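Putative acyl-CoA thioester hydrolase YbhC (Escherichia coli K-12, PDB 3GRH) is a putative thioesterase and outer-membrane lipoprotein of the pectinesterase family that neither binds pectin nor shows pectinesterase activity. Local coordinates at residues A173-D178 with W197-G202; A98-R103 with Y122-P127; R394-T399 with R403-N408; H52-L57 with A62-S67. All blocks are in the same frame, centred on the assembly; numbering follows the deposited sequence.

Contact 1. Residues A173-D178 with W197-G202; sequences AWYMYD and WSQNNG
Met176 sets its methyl group over the face of the Trp197 indole. CE sits 3.4 Å from the centroid of the five-membered ring, 12° off the ring normal, a CH-pi contact. The bend at chi3 (75°) carries CE onward from the sulfur, and SD stands above the six-membered ring at a distance, a Met-aromatic contact. The two side chains run past each other in opposite directions, and Trp197 CZ3 comes within 3.8 Å of Met176 CB. The contact joins the helix 174-181, which begins just after Ala173, to the end of strand 196-198 in the right-handed parallel beta-helix of the pectinesterase family. Trp197 NE1 bonds to Asp231 OD2, which also bonds to Gln199 NE2. Beside the methionine, Tyr175 OH donates to Gln199 OE1 at 2.7 Å. The oxygen lies at the edge of the phenol ring, with the amide turned 49° from the ring plane. The hydroxyl is also hydrogen-bonded to the backbone N of Ala125.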
loop_
_atom_site.group_PDB
_atom_site.type_symbol
_atom_site.label_atom_id
_atom_site.label_comp_id
_atom_site.label_asym_id
_atom_site.label_seq_id
_atom_site.Cartn_x
_atom_site.Cartn_y
_atom_site.Cartn_z
ATOM N N ALA A 173 -9.251 15.470 -12.962
ATOM C CA ALA A 173 -8.245 15.379 -11.951
ATOM C C ALA A 173 -7.809 16.742 -11.512
ATOM O O ALA A 173 -6.914 16.886 -10.681
ATOM C CB ALA A 173 -6.967 14.479 -12.356
ATOM N N TRP A 174 -8.423 17.801 -12.037
ATOM C CA TRP A 174 -8.110 19.134 -11.496
ATOM C C TRP A 174 -8.226 19.235 -9.991
ATOM O O TRP A 174 -7.373 19.861 -9.361
ATOM C CB TRP A 174 -9.023 20.196 -12.117
ATOM C CG TRP A 174 -8.730 21.572 -11.576
ATOM C CD1 TRP A 174 -9.485 22.288 -10.773
ATOM C CD2 TRP A 174 -7.507 22.296 -11.752
ATOM N NE1 TRP A 174 -8.864 23.482 -10.469
ATOM C CE2 TRP A 174 -7.625 23.494 -11.050
ATOM C CE3 TRP A 174 -6.323 22.037 -12.441
ATOM C CZ2 TRP A 174 -6.609 24.441 -11.021
ATOM C CZ3 TRP A 174 -5.324 22.998 -12.435
ATOM C CH2 TRP A 174 -5.463 24.150 -11.719
ATOM N N TYR A 175 -9.307 18.694 -9.427
ATOM C CA TYR A 175 -9.523 18.861 -8.004
ATOM C C TYR A 175 -8.350 18.270 -7.214
ATOM O O TYR A 175 -8.010 18.753 -6.118
ATOM C CB TYR A 175 -10.864 18.290 -7.592
ATOM C CG TYR A 175 -10.922 16.805 -7.467
ATOM C CD1 TYR A 175 -10.710 16.193 -6.247
ATOM C CD2 TYR A 175 -11.299 16.022 -8.539
ATOM C CE1 TYR A 175 -10.722 14.819 -6.143
ATOM C CE2 TYR A 175 -11.377 14.620 -8.436
ATOM C CZ TYR A 175 -11.100 14.014 -7.235
ATOM O OH TYR A 175 -11.158 12.644 -7.156
ATOM N N MET A 176 -7.780 17.181 -7.740
ATOM C CA MET A 176 -6.615 16.488 -7.123
ATOM C C MET A 176 -5.366 17.378 -7.187
ATOM O O MET A 176 -4.733 17.690 -6.165
ATOM C CB MET A 176 -6.370 15.158 -7.824
ATOM C CG MET A 176 -7.493 14.188 -7.561
ATOM S SD MET A 176 -7.497 12.668 -8.522
ATOM C CE MET A 176 -6.176 11.780 -7.712
ATOM N N TYR A 177 -5.045 17.856 -8.384
ATOM C CA TYR A 177 -3.908 18.704 -8.592
ATOM C C TYR A 177 -4.046 19.956 -7.788
ATOM O O TYR A 177 -3.085 20.368 -7.148
ATOM C CB TYR A 177 -3.774 19.029 -10.045
ATOM C CG TYR A 177 -2.644 19.961 -10.322
ATOM C CD1 TYR A 177 -1.328 19.467 -10.316
ATOM C CD2 TYR A 177 -2.853 21.302 -10.513
ATOM C CE1 TYR A 177 -0.269 20.308 -10.524
ATOM C CE2 TYR A 177 -1.814 22.126 -10.742
ATOM C CZ TYR A 177 -0.524 21.626 -10.761
ATOM O OH TYR A 177 0.503 22.580 -10.982
ATOM N N ASP A 178 -5.226 20.559 -7.810
ATOM C CA ASP A 178 -5.445 21.872 -7.145
ATOM C C ASP A 178 -5.306 21.791 -5.637
ATOM O O ASP A 178 -4.823 22.709 -5.006
ATOM C CB ASP A 178 -6.821 22.384 -7.495
ATOM C CG ASP A 178 -7.017 23.839 -7.214
ATOM O OD1 ASP A 178 -6.069 24.650 -7.316
ATOM O OD2 ASP A 178 -8.186 24.136 -6.908
ATOM N N TRP A 197 -1.659 8.487 -8.264
ATOM C CA TRP A 197 -2.640 8.740 -7.193
ATOM C C TRP A 197 -4.007 8.525 -7.737
ATOM O O TRP A 197 -4.417 9.122 -8.695
ATOM C CB TRP A 197 -2.514 10.164 -6.743
ATOM C CG TRP A 197 -3.487 10.672 -5.752
ATOM C CD1 TRP A 197 -4.328 9.945 -4.968
ATOM C CD2 TRP A 197 -3.698 12.051 -5.374
ATOM N NE1 TRP A 197 -5.073 10.784 -4.185
ATOM C CE2 TRP A 197 -4.741 12.072 -4.458
ATOM C CE3 TRP A 197 -3.204 13.266 -5.852
ATOM C CZ2 TRP A 197 -5.228 13.245 -3.913
ATOM C CZ3 TRP A 197 -3.634 14.407 -5.265
ATOM C CH2 TRP A 197 -4.641 14.408 -4.341
ATOM N N SER A 198 -4.672 7.562 -7.136
ATOM C CA SER A 198 -6.060 7.238 -7.504
ATOM C C SER A 198 -7.035 7.461 -6.397
ATOM O O SER A 198 -6.754 7.096 -5.283
ATOM C CB SER A 198 -6.135 5.810 -7.909
ATOM O OG SER A 198 -7.463 5.407 -8.250
ATOM N N GLN A 199 -8.176 8.084 -6.753
ATOM C CA GLN A 199 -9.343 8.067 -5.897
ATOM C C GLN A 199 -10.461 7.252 -6.510
ATOM O O GLN A 199 -11.619 7.296 -6.058
ATOM C CB GLN A 199 -9.843 9.467 -5.658
ATOM C CG GLN A 199 -8.786 10.340 -5.044
ATOM C CD GLN A 199 -9.407 11.367 -4.220
ATOM O OE1 GLN A 199 -10.392 12.006 -4.638
ATOM N NE2 GLN A 199 -8.953 11.461 -2.974
ATOM N N ASN A 200 -10.200 6.537 -7.582
ATOM C CA ASN A 200 -11.244 5.787 -8.313
ATOM C C ASN A 200 -11.614 4.508 -7.540
ATOM O O ASN A 200 -10.786 3.619 -7.282
ATOM C CB ASN A 200 -10.613 5.414 -9.674
ATOM C CG ASN A 200 -11.534 4.782 -10.633
ATOM O OD1 ASN A 200 -11.369 3.587 -11.015
ATOM N ND2 ASN A 200 -12.566 5.507 -11.008
ATOM N N ASN A 201 -12.907 4.378 -7.204
ATOM C CA ASN A 201 -13.398 3.142 -6.666
ATOM C C ASN A 201 -13.352 2.134 -7.762
ATOM O O ASN A 201 -13.753 2.407 -8.904
ATOM C CB ASN A 201 -14.824 3.275 -6.144
ATOM C CG ASN A 201 -14.962 4.176 -4.953
ATOM O OD1 ASN A 201 -14.029 4.426 -4.188
ATOM N ND2 ASN A 201 -16.190 4.704 -4.805
ATOM N N GLY A 202 -12.909 0.945 -7.445
ATOM C CA GLY A 202 -12.830 0.011 -8.533
ATOM C C GLY A 202 -11.640 0.016 -9.405
ATOM O O GLY A 202 -11.636 -0.764 -10.361
#

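Contact 2. Residues A98-R103 with Y122-P127; sequences AAIIKR and YVPAAP
Ile100 and Ala126 bring their CA atoms to 6.8 Å, and Arg103 and Pro127 lie almost as close, where a type I turn from Ile100 to Arg103 lies at the end region of the helix. Ile100 points toward the chain that leaves strand 115-123. CG1 lies beside the backbone N (chi1 -64°), which puts the CG1-CD1 branch at the contact. CG1 meets Pro124 CG at 3.8 Å, the isoleucine branch running up to the proline ring. CD1 touches the same ring carbon and continues to Ala126 CB at 3.7 Å. The contact packs helix 92-100, at the N-terminal end of the parallel beta-helix, against the loop after strand 115-123. Pro124 also touches Tyr175 and Met176 of helix 174-181. An alanine at Ile100 is likely to leave a gap beside Pro124 CG and deprive the Ala126 methyl of its neighbour. Farther out, the approach is looser: Pro127 CG comes to 4.4 Å from the backbone C of Arg103, and both residues are exposed.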
loop_
_atom_site.group_PDB
_atom_site.type_symbol
_atom_site.label_atom_id
_atom_site.label_comp_id
_atom_site.label_asym_id
_atom_site.label_seq_id
_atom_site.Cartn_x
_atom_site.Cartn_y
_atom_site.Cartn_z
ATOM N N ALA A 98 -9.510 10.688 -21.086
ATOM C CA ALA A 98 -10.455 10.336 -22.104
ATOM C C ALA A 98 -11.476 9.338 -21.590
ATOM O O ALA A 98 -12.607 9.317 -22.088
ATOM C CB ALA A 98 -9.757 9.751 -23.346
ATOM N N ALA A 99 -11.058 8.494 -20.657
ATOM C CA ALA A 99 -11.971 7.549 -20.041
ATOM C C ALA A 99 -12.964 8.266 -19.141
ATOM O O ALA A 99 -14.175 8.006 -19.145
ATOM C CB ALA A 99 -11.183 6.500 -19.224
ATOM N N ILE A 100 -12.463 9.170 -18.335
ATOM C CA ILE A 100 -13.283 9.880 -17.344
ATOM C C ILE A 100 -14.333 10.783 -17.980
ATOM O O ILE A 100 -15.472 10.791 -17.523
ATOM C CB ILE A 100 -12.426 10.705 -16.393
ATOM C CG1 ILE A 100 -11.529 9.818 -15.578
ATOM C CG2 ILE A 100 -13.342 11.569 -15.450
ATOM C CD1 ILE A 100 -12.224 8.899 -14.635
ATOM N N ILE A 101 -13.978 11.461 -19.044
ATOM C CA ILE A 101 -14.936 12.414 -19.696
ATOM C C ILE A 101 -16.175 11.701 -20.209
ATOM O O ILE A 101 -17.185 12.361 -20.480
ATOM C CB ILE A 101 -14.313 13.341 -20.729
ATOM C CG1 ILE A 101 -13.649 12.603 -21.877
ATOM C CG2 ILE A 101 -13.262 14.254 -20.014
ATOM C CD1 ILE A 101 -13.328 13.463 -23.155
ATOM N N LYS A 102 -16.132 10.400 -20.426
ATOM C CA LYS A 102 -17.321 9.682 -20.911
ATOM C C LYS A 102 -18.475 9.633 -19.906
ATOM O O LYS A 102 -19.615 9.399 -20.282
ATOM C CB LYS A 102 -16.955 8.261 -21.285
ATOM C CG LYS A 102 -16.092 8.121 -22.508
ATOM C CD LYS A 102 -16.145 6.685 -22.876
ATOM C CE LYS A 102 -15.084 6.249 -23.855
ATOM N NZ LYS A 102 -15.130 4.732 -23.860
ATOM N N ARG A 103 -18.151 9.792 -18.623
ATOM C CA ARG A 103 -19.135 9.787 -17.528
ATOM C C ARG A 103 -19.957 8.544 -17.504
ATOM O O ARG A 103 -21.165 8.588 -17.289
ATOM C CB ARG A 103 -20.028 11.019 -17.547
ATOM C CG ARG A 103 -19.305 12.238 -17.951
ATOM C CD ARG A 103 -18.389 12.780 -16.913
ATOM N NE ARG A 103 -17.639 13.907 -17.483
ATOM C CZ ARG A 103 -16.589 14.499 -16.921
ATOM N NH1 ARG A 103 -16.153 14.119 -15.730
ATOM N NH2 ARG A 103 -15.975 15.497 -17.562
ATOM N N TYR A 122 -2.996 10.754 -12.289
ATOM C CA TYR A 122 -4.035 10.996 -11.275
ATOM C C TYR A 122 -5.337 10.441 -11.830
ATOM O O TYR A 122 -5.779 10.791 -12.941
ATOM C CB TYR A 122 -4.197 12.460 -11.061
ATOM C CG TYR A 122 -3.126 13.184 -10.269
ATOM C CD1 TYR A 122 -1.990 12.525 -9.774
ATOM C CD2 TYR A 122 -3.211 14.534 -10.122
ATOM C CE1 TYR A 122 -1.005 13.200 -9.111
ATOM C CE2 TYR A 122 -2.219 15.196 -9.480
ATOM C CZ TYR A 122 -1.174 14.529 -8.949
ATOM O OH TYR A 122 -0.172 15.243 -8.248
ATOM N N VAL A 123 -5.933 9.515 -11.074
ATOM C CA VAL A 123 -7.180 8.848 -11.529
ATOM C C VAL A 123 -8.261 9.316 -10.582
ATOM O O VAL A 123 -8.260 8.965 -9.422
ATOM C CB VAL A 123 -7.105 7.319 -11.499
ATOM C CG1 VAL A 123 -8.320 6.695 -12.208
ATOM C CG2 VAL A 123 -5.850 6.831 -12.257
ATOM N N PRO A 124 -9.188 10.116 -11.052
ATOM C CA PRO A 124 -10.190 10.689 -10.146
ATOM C C PRO A 124 -11.304 9.765 -9.798
ATOM O O PRO A 124 -11.490 8.696 -10.385
ATOM C CB PRO A 124 -10.689 11.904 -10.958
ATOM C CG PRO A 124 -10.536 11.476 -12.307
ATOM C CD PRO A 124 -9.277 10.750 -12.383
ATOM N N ALA A 125 -11.988 10.134 -8.728
ATOM C CA ALA A 125 -13.255 9.488 -8.413
ATOM C C ALA A 125 -14.191 9.664 -9.617
ATOM O O ALA A 125 -14.228 10.711 -10.274
ATOM C CB ALA A 125 -13.834 10.082 -7.139
ATOM N N ALA A 126 -14.907 8.580 -9.932
ATOM C CA ALA A 126 -15.763 8.539 -11.103
ATOM C C ALA A 126 -16.783 7.470 -10.837
ATOM O O ALA A 126 -16.539 6.597 -10.060
ATOM C CB ALA A 126 -14.946 8.144 -12.298
ATOM N N PRO A 127 -17.905 7.538 -11.521
ATOM C CA PRO A 127 -18.932 6.512 -11.420
ATOM C C PRO A 127 -18.551 5.128 -11.884
ATOM O O PRO A 127 -19.199 4.135 -11.433
ATOM C CB PRO A 127 -20.012 7.033 -12.345
ATOM C CG PRO A 127 -19.392 8.053 -13.209
ATOM C CD PRO A 127 -18.342 8.662 -12.365
#

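Contact 3. Residues R394-T399 with R403-N408; sequences RNLNDT and RMWEYN
Leu396 presses one methyl onto the indole of Trp405. CD2 lies 3.8 Å from the centroid of the six-membered ring and 21° off its normal, a CH-pi contact over the face. It is offset toward the rim, closest to CZ2 and CH2. With CG anti to the carbonyl carbon (chi1 -43°), the indole offers a face to the Leu396 methyl. This is the tight part. A water bridges the segments at the indole nitrogen: it accepts from Trp405 NE1 at 2.9 Å and donates to Leu396 O at 2.8 Å. The same carbonyl oxygen lies 3.5 Å from Arg403 CD. The approach of Arg394 to Trp405 is looser. Arg394 NH1 comes only to 3.9 Å from Trp405 CZ3, with the guanidinium and ring planes 75° apart. NH2 forms a salt bridge with Glu44, and NH1 bonds to the backbone oxygens of Asn382 and Pro32. The loop is shaped by an Asx turn, Asn397 N to Asn395 OD1, and by a type I turn from Asn395 to Asp398. The Arg403 guanidinium bonds to the backbone oxygens of Asn349 and Ile317. Strand 403-407 pairs in parallel with strand 351-355 at the end of the beta-helix, while helix 42-45 lies against Leu396.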
loop_
_atom_site.group_PDB
_atom_site.type_symbol
_atom_site.label_atom_id
_atom_site.label_comp_id
_atom_site.label_asym_id
_atom_site.label_seq_id
_atom_site.Cartn_x
_atom_site.Cartn_y
_atom_site.Cartn_z
ATOM N N ARG A 394 -6.988 -12.052 25.419
ATOM C CA ARG A 394 -6.639 -10.645 25.395
ATOM C C ARG A 394 -7.546 -9.918 24.452
ATOM O O ARG A 394 -8.104 -10.520 23.552
ATOM C CB ARG A 394 -5.156 -10.445 25.108
ATOM C CG ARG A 394 -4.737 -11.262 23.966
ATOM C CD ARG A 394 -3.281 -11.136 23.509
ATOM N NE ARG A 394 -3.129 -12.281 22.613
ATOM C CZ ARG A 394 -1.997 -12.795 22.156
ATOM N NH1 ARG A 394 -0.838 -12.225 22.347
ATOM N NH2 ARG A 394 -2.032 -13.903 21.453
ATOM N N ASN A 395 -7.779 -8.659 24.739
ATOM C CA ASN A 395 -8.574 -7.828 23.845
ATOM C C ASN A 395 -7.656 -7.343 22.735
ATOM O O ASN A 395 -6.739 -6.513 22.956
ATOM C CB ASN A 395 -9.154 -6.670 24.627
ATOM C CG ASN A 395 -9.874 -5.640 23.765
ATOM O OD1 ASN A 395 -9.965 -5.749 22.550
ATOM N ND2 ASN A 395 -10.360 -4.556 24.448
ATOM N N LEU A 396 -7.876 -7.824 21.527
ATOM C CA LEU A 396 -7.018 -7.492 20.417
ATOM C C LEU A 396 -7.128 -6.055 19.961
ATOM O O LEU A 396 -6.339 -5.657 19.071
ATOM C CB LEU A 396 -7.329 -8.420 19.236
ATOM C CG LEU A 396 -7.122 -9.889 19.526
ATOM C CD1 LEU A 396 -7.724 -10.770 18.395
ATOM C CD2 LEU A 396 -5.598 -10.187 19.706
ATOM N N ASN A 397 -8.087 -5.290 20.515
ATOM C CA ASN A 397 -8.269 -3.904 20.127
ATOM C C ASN A 397 -7.992 -2.940 21.275
ATOM O O ASN A 397 -8.247 -1.743 21.159
ATOM C CB ASN A 397 -9.638 -3.717 19.521
ATOM C CG ASN A 397 -9.788 -4.520 18.255
ATOM O OD1 ASN A 397 -10.601 -5.495 18.216
ATOM N ND2 ASN A 397 -8.980 -4.227 17.257
ATOM N N ASP A 398 -7.288 -3.419 22.279
ATOM C CA ASP A 398 -6.941 -2.604 23.484
ATOM C C ASP A 398 -6.007 -1.465 23.100
ATOM O O ASP A 398 -4.976 -1.687 22.460
ATOM C CB ASP A 398 -6.277 -3.589 24.462
ATOM C CG ASP A 398 -5.970 -3.014 25.809
ATOM O OD1 ASP A 398 -5.871 -1.780 25.969
ATOM O OD2 ASP A 398 -5.852 -3.843 26.777
ATOM N N THR A 399 -6.390 -0.220 23.421
ATOM C CA THR A 399 -5.638 0.911 23.003
ATOM C C THR A 399 -4.385 1.106 23.823
ATOM O O THR A 399 -3.570 1.969 23.499
ATOM C CB THR A 399 -6.441 2.198 22.988
ATOM O OG1 THR A 399 -6.995 2.411 24.274
ATOM C CG2 THR A 399 -7.533 2.151 21.943
ATOM N N ARG A 403 -1.245 -3.138 17.988
ATOM C CA ARG A 403 -2.082 -4.086 17.270
ATOM C C ARG A 403 -1.351 -4.621 16.055
ATOM O O ARG A 403 -1.891 -4.766 14.973
ATOM C CB ARG A 403 -3.371 -3.382 16.836
ATOM C CG ARG A 403 -4.200 -2.890 17.946
ATOM C CD ARG A 403 -5.630 -2.626 17.533
ATOM N NE ARG A 403 -5.698 -1.502 16.585
ATOM C CZ ARG A 403 -6.775 -1.107 15.954
ATOM N NH1 ARG A 403 -7.859 -1.797 16.114
ATOM N NH2 ARG A 403 -6.743 -0.059 15.161
ATOM N N MET A 404 -0.120 -5.037 16.300
ATOM C CA MET A 404 0.765 -5.646 15.304
ATOM C C MET A 404 1.072 -7.091 15.728
ATOM O O MET A 404 1.660 -7.371 16.788
ATOM C CB MET A 404 1.981 -4.691 15.148
ATOM C CG MET A 404 1.445 -3.363 14.876
ATOM S SD MET A 404 2.370 -2.046 15.387
ATOM C CE MET A 404 2.991 -1.909 13.803
ATOM N N TRP A 405 0.630 -8.007 14.880
ATOM C CA TRP A 405 0.574 -9.426 15.203
ATOM C C TRP A 405 1.089 -10.363 14.120
ATOM O O TRP A 405 1.101 -9.976 12.960
ATOM C CB TRP A 405 -0.871 -9.865 15.402
ATOM C CG TRP A 405 -1.752 -8.951 16.199
ATOM C CD1 TRP A 405 -2.557 -8.048 15.694
ATOM C CD2 TRP A 405 -1.888 -8.860 17.641
ATOM N NE1 TRP A 405 -3.263 -7.398 16.712
ATOM C CE2 TRP A 405 -2.818 -7.842 17.911
ATOM C CE3 TRP A 405 -1.298 -9.510 18.714
ATOM C CZ2 TRP A 405 -3.202 -7.504 19.213
ATOM C CZ3 TRP A 405 -1.677 -9.165 20.002
ATOM C CH2 TRP A 405 -2.608 -8.214 20.254
ATOM N N GLU A 406 1.547 -11.556 14.547
ATOM C CA GLU A 406 1.987 -12.576 13.637
ATOM C C GLU A 406 1.277 -13.847 13.933
ATOM O O GLU A 406 0.846 -14.079 15.041
ATOM C CB GLU A 406 3.442 -12.816 13.777
ATOM C CG GLU A 406 4.290 -11.684 13.222
ATOM C CD GLU A 406 5.691 -11.999 13.371
ATOM O OE1 GLU A 406 6.314 -12.822 12.580
ATOM O OE2 GLU A 406 6.160 -11.529 14.409
ATOM N N TYR A 407 1.113 -14.664 12.927
ATOM C CA TYR A 407 0.575 -16.028 13.048
ATOM C C TYR A 407 1.145 -16.993 12.010
ATOM O O TYR A 407 1.127 -16.700 10.815
ATOM C CB TYR A 407 -0.934 -16.002 12.891
ATOM C CG TYR A 407 -1.605 -17.343 12.968
ATOM C CD1 TYR A 407 -1.657 -18.035 14.144
ATOM C CD2 TYR A 407 -2.225 -17.896 11.841
ATOM C CE1 TYR A 407 -2.290 -19.237 14.230
ATOM C CE2 TYR A 407 -2.809 -19.125 11.913
ATOM C CZ TYR A 407 -2.874 -19.760 13.126
ATOM O OH TYR A 407 -3.492 -20.991 13.182
ATOM N N ASN A 408 1.760 -18.088 12.482
ATOM C CA ASN A 408 2.167 -19.170 11.552
ATOM C C ASN A 408 3.164 -18.744 10.449
ATOM O O ASN A 408 3.095 -19.192 9.305
ATOM C CB ASN A 408 0.925 -19.780 10.917
ATOM C CG ASN A 408 1.193 -21.149 10.379
ATOM O OD1 ASN A 408 1.917 -21.940 10.994
ATOM N ND2 ASN A 408 0.643 -21.459 9.200
HETATM O O HOH W 1 -5.852 -6.120 16.346
#

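Contact 4. Residues H52-L57 with A62-S67; sequences HYFASL and AAWNPS
Phe54 O is gripped by two donors, the backbone N of Trp64 and NH1 of Arg267. The bond from Trp64 N is 3.0 Å long and nearly straight, at 167°, although the donor stands above the carbonyl plane. Next to this bond the two aromatic side chains meet edge-to-face, with their planes at 55°. The six-membered edge of Trp64 enters over the Phe54 face, where CE3 lies 3.7 Å above the plane near the ring centre. Trp64 CG is anti to the backbone N (chi1 180°), which brings the CE3-CZ3 side of the indole to the phenyl face. Pro66 CD covers a face of that indole. Replacing Phe54 by an alanine would probably leave the Trp64 edge without its ring partner and open a gap beside Leu269 and Val289. Nearer the loop end, Ser56 CB lies 3.6 Å from Ala62 O, while Ser56 OG bonds to Thr58 O. The segments join the end of helix 50-53 to the loop that follows it, packed on strands 267-271 and 287-291 of the parallel beta-helix.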
loop_
_atom_site.group_PDB
_atom_site.type_symbol
_atom_site.label_atom_id
_atom_site.label_comp_id
_atom_site.label_asym_id
_atom_site.label_seq_id
_atom_site.Cartn_x
_atom_site.Cartn_y
_atom_site.Cartn_z
ATOM N N HIS A 52 -12.910 -10.969 6.693
ATOM C CA HIS A 52 -13.123 -10.006 7.749
ATOM C C HIS A 52 -12.588 -8.673 7.430
ATOM O O HIS A 52 -13.221 -7.605 7.689
ATOM C CB HIS A 52 -12.515 -10.577 9.077
ATOM C CG HIS A 52 -13.369 -11.622 9.714
ATOM N ND1 HIS A 52 -13.312 -12.944 9.332
ATOM C CD2 HIS A 52 -14.262 -11.563 10.731
ATOM C CE1 HIS A 52 -14.167 -13.650 10.048
ATOM N NE2 HIS A 52 -14.754 -12.844 10.912
ATOM N N TYR A 53 -11.435 -8.651 6.774
ATOM C CA TYR A 53 -10.867 -7.328 6.353
ATOM C C TYR A 53 -11.701 -6.639 5.328
ATOM O O TYR A 53 -11.721 -5.414 5.243
ATOM C CB TYR A 53 -9.405 -7.438 5.836
ATOM C CG TYR A 53 -8.344 -7.522 6.886
ATOM C CD1 TYR A 53 -8.168 -8.661 7.630
ATOM C CD2 TYR A 53 -7.509 -6.461 7.147
ATOM C CE1 TYR A 53 -7.272 -8.739 8.644
ATOM C CE2 TYR A 53 -6.581 -6.554 8.124
ATOM C CZ TYR A 53 -6.454 -7.697 8.900
ATOM O OH TYR A 53 -5.534 -7.740 9.945
ATOM N N PHE A 54 -12.453 -7.447 4.558
ATOM C CA PHE A 54 -13.238 -6.933 3.446
ATOM C C PHE A 54 -14.725 -6.848 3.749
ATOM O O PHE A 54 -15.527 -6.614 2.870
ATOM C CB PHE A 54 -12.994 -7.742 2.185
ATOM C CG PHE A 54 -11.643 -7.554 1.564
ATOM C CD1 PHE A 54 -10.867 -6.476 1.829
ATOM C CD2 PHE A 54 -11.239 -8.437 0.603
ATOM C CE1 PHE A 54 -9.607 -6.307 1.181
ATOM C CE2 PHE A 54 -10.048 -8.282 -0.004
ATOM C CZ PHE A 54 -9.250 -7.184 0.302
ATOM N N ALA A 55 -15.092 -6.973 5.013
ATOM C CA ALA A 55 -16.479 -6.949 5.415
ATOM C C ALA A 55 -17.177 -5.676 4.998
ATOM O O ALA A 55 -16.541 -4.612 4.928
ATOM C CB ALA A 55 -16.538 -7.102 6.890
ATOM N N SER A 56 -18.464 -5.779 4.653
ATOM C CA SER A 56 -19.278 -4.561 4.336
ATOM C C SER A 56 -19.653 -3.801 5.614
ATOM O O SER A 56 -19.427 -4.292 6.724
ATOM C CB SER A 56 -20.553 -4.938 3.586
ATOM O OG SER A 56 -21.439 -5.620 4.424
ATOM N N LEU A 57 -20.227 -2.604 5.505
ATOM C CA LEU A 57 -20.782 -2.003 6.761
ATOM C C LEU A 57 -22.292 -2.075 6.884
ATOM O O LEU A 57 -22.811 -2.177 7.995
ATOM C CB LEU A 57 -20.281 -0.582 7.063
ATOM C CG LEU A 57 -20.531 -0.101 8.514
ATOM C CD1 LEU A 57 -20.690 -1.237 9.533
ATOM C CD2 LEU A 57 -19.396 0.841 8.983
ATOM N N ALA A 62 -22.887 -8.787 1.927
ATOM C CA ALA A 62 -21.792 -9.712 1.907
ATOM C C ALA A 62 -20.489 -8.919 1.855
ATOM O O ALA A 62 -20.452 -7.757 1.384
ATOM C CB ALA A 62 -21.918 -10.617 0.696
ATOM N N ALA A 63 -19.429 -9.550 2.354
ATOM C CA ALA A 63 -18.079 -9.003 2.237
ATOM C C ALA A 63 -17.700 -8.906 0.783
ATOM O O ALA A 63 -18.196 -9.642 -0.062
ATOM C CB ALA A 63 -17.099 -9.931 2.943
ATOM N N TRP A 64 -16.756 -8.027 0.480
ATOM C CA TRP A 64 -16.247 -7.918 -0.883
ATOM C C TRP A 64 -15.465 -9.175 -1.175
ATOM O O TRP A 64 -14.524 -9.498 -0.442
ATOM C CB TRP A 64 -15.393 -6.661 -0.974
ATOM C CG TRP A 64 -14.784 -6.388 -2.314
ATOM C CD1 TRP A 64 -15.407 -6.457 -3.506
ATOM C CD2 TRP A 64 -13.444 -5.973 -2.583
ATOM N NE1 TRP A 64 -14.539 -6.132 -4.519
ATOM C CE2 TRP A 64 -13.327 -5.830 -3.977
ATOM C CE3 TRP A 64 -12.331 -5.738 -1.805
ATOM C CZ2 TRP A 64 -12.138 -5.443 -4.571
ATOM C CZ3 TRP A 64 -11.180 -5.377 -2.377
ATOM C CH2 TRP A 64 -11.067 -5.264 -3.743
ATOM N N ASN A 65 -15.801 -9.802 -2.308
ATOM C CA ASN A 65 -15.105 -10.992 -2.789
ATOM C C ASN A 65 -14.771 -10.776 -4.247
ATOM O O ASN A 65 -15.482 -11.227 -5.138
ATOM C CB ASN A 65 -15.951 -12.202 -2.558
ATOM C CG ASN A 65 -15.268 -13.465 -3.016
ATOM O OD1 ASN A 65 -14.072 -13.663 -2.759
ATOM N ND2 ASN A 65 -15.986 -14.282 -3.711
ATOM N N PRO A 66 -13.705 -10.076 -4.500
ATOM C CA PRO A 66 -13.532 -9.643 -5.872
ATOM C C PRO A 66 -13.206 -10.752 -6.834
ATOM O O PRO A 66 -12.559 -11.691 -6.421
ATOM C CB PRO A 66 -12.334 -8.743 -5.776
ATOM C CG PRO A 66 -11.589 -9.130 -4.568
ATOM C CD PRO A 66 -12.674 -9.594 -3.572
ATOM N N SER A 67 -13.683 -10.667 -8.069
ATOM C CA SER A 67 -13.282 -11.648 -9.028
ATOM C C SER A 67 -11.960 -11.124 -9.559
ATOM O O SER A 67 -11.744 -9.914 -9.639
ATOM C CB SER A 67 -14.316 -11.883 -10.113
ATOM O OG SER A 67 -14.705 -10.687 -10.695
#

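Contacts 1 and 2 are neighbours, with centres about 9 Å apart. Their strands, 196-198 and 115-123, lie side by side in the beta-helix. Two probable hydrogen bonds join them, Gln199 N to Val123 O and Val123 N to Trp197 O, each 2.8 Å. Contact 3 is at the solenoid's other end, its centre about 34 Å from that of contact 1. Contact 4 lies between the ends: its nearest atoms are about 6 Å from contact 3 and about 7 Å from contact 1. Contacts 1, 2 and 4 lie away from Asp280, the predicted nucleophile, and from Arg340, which probably binds substrate, as in relatives. In contact 3, the Arg403 side chain is about 12 Å from that of Arg340.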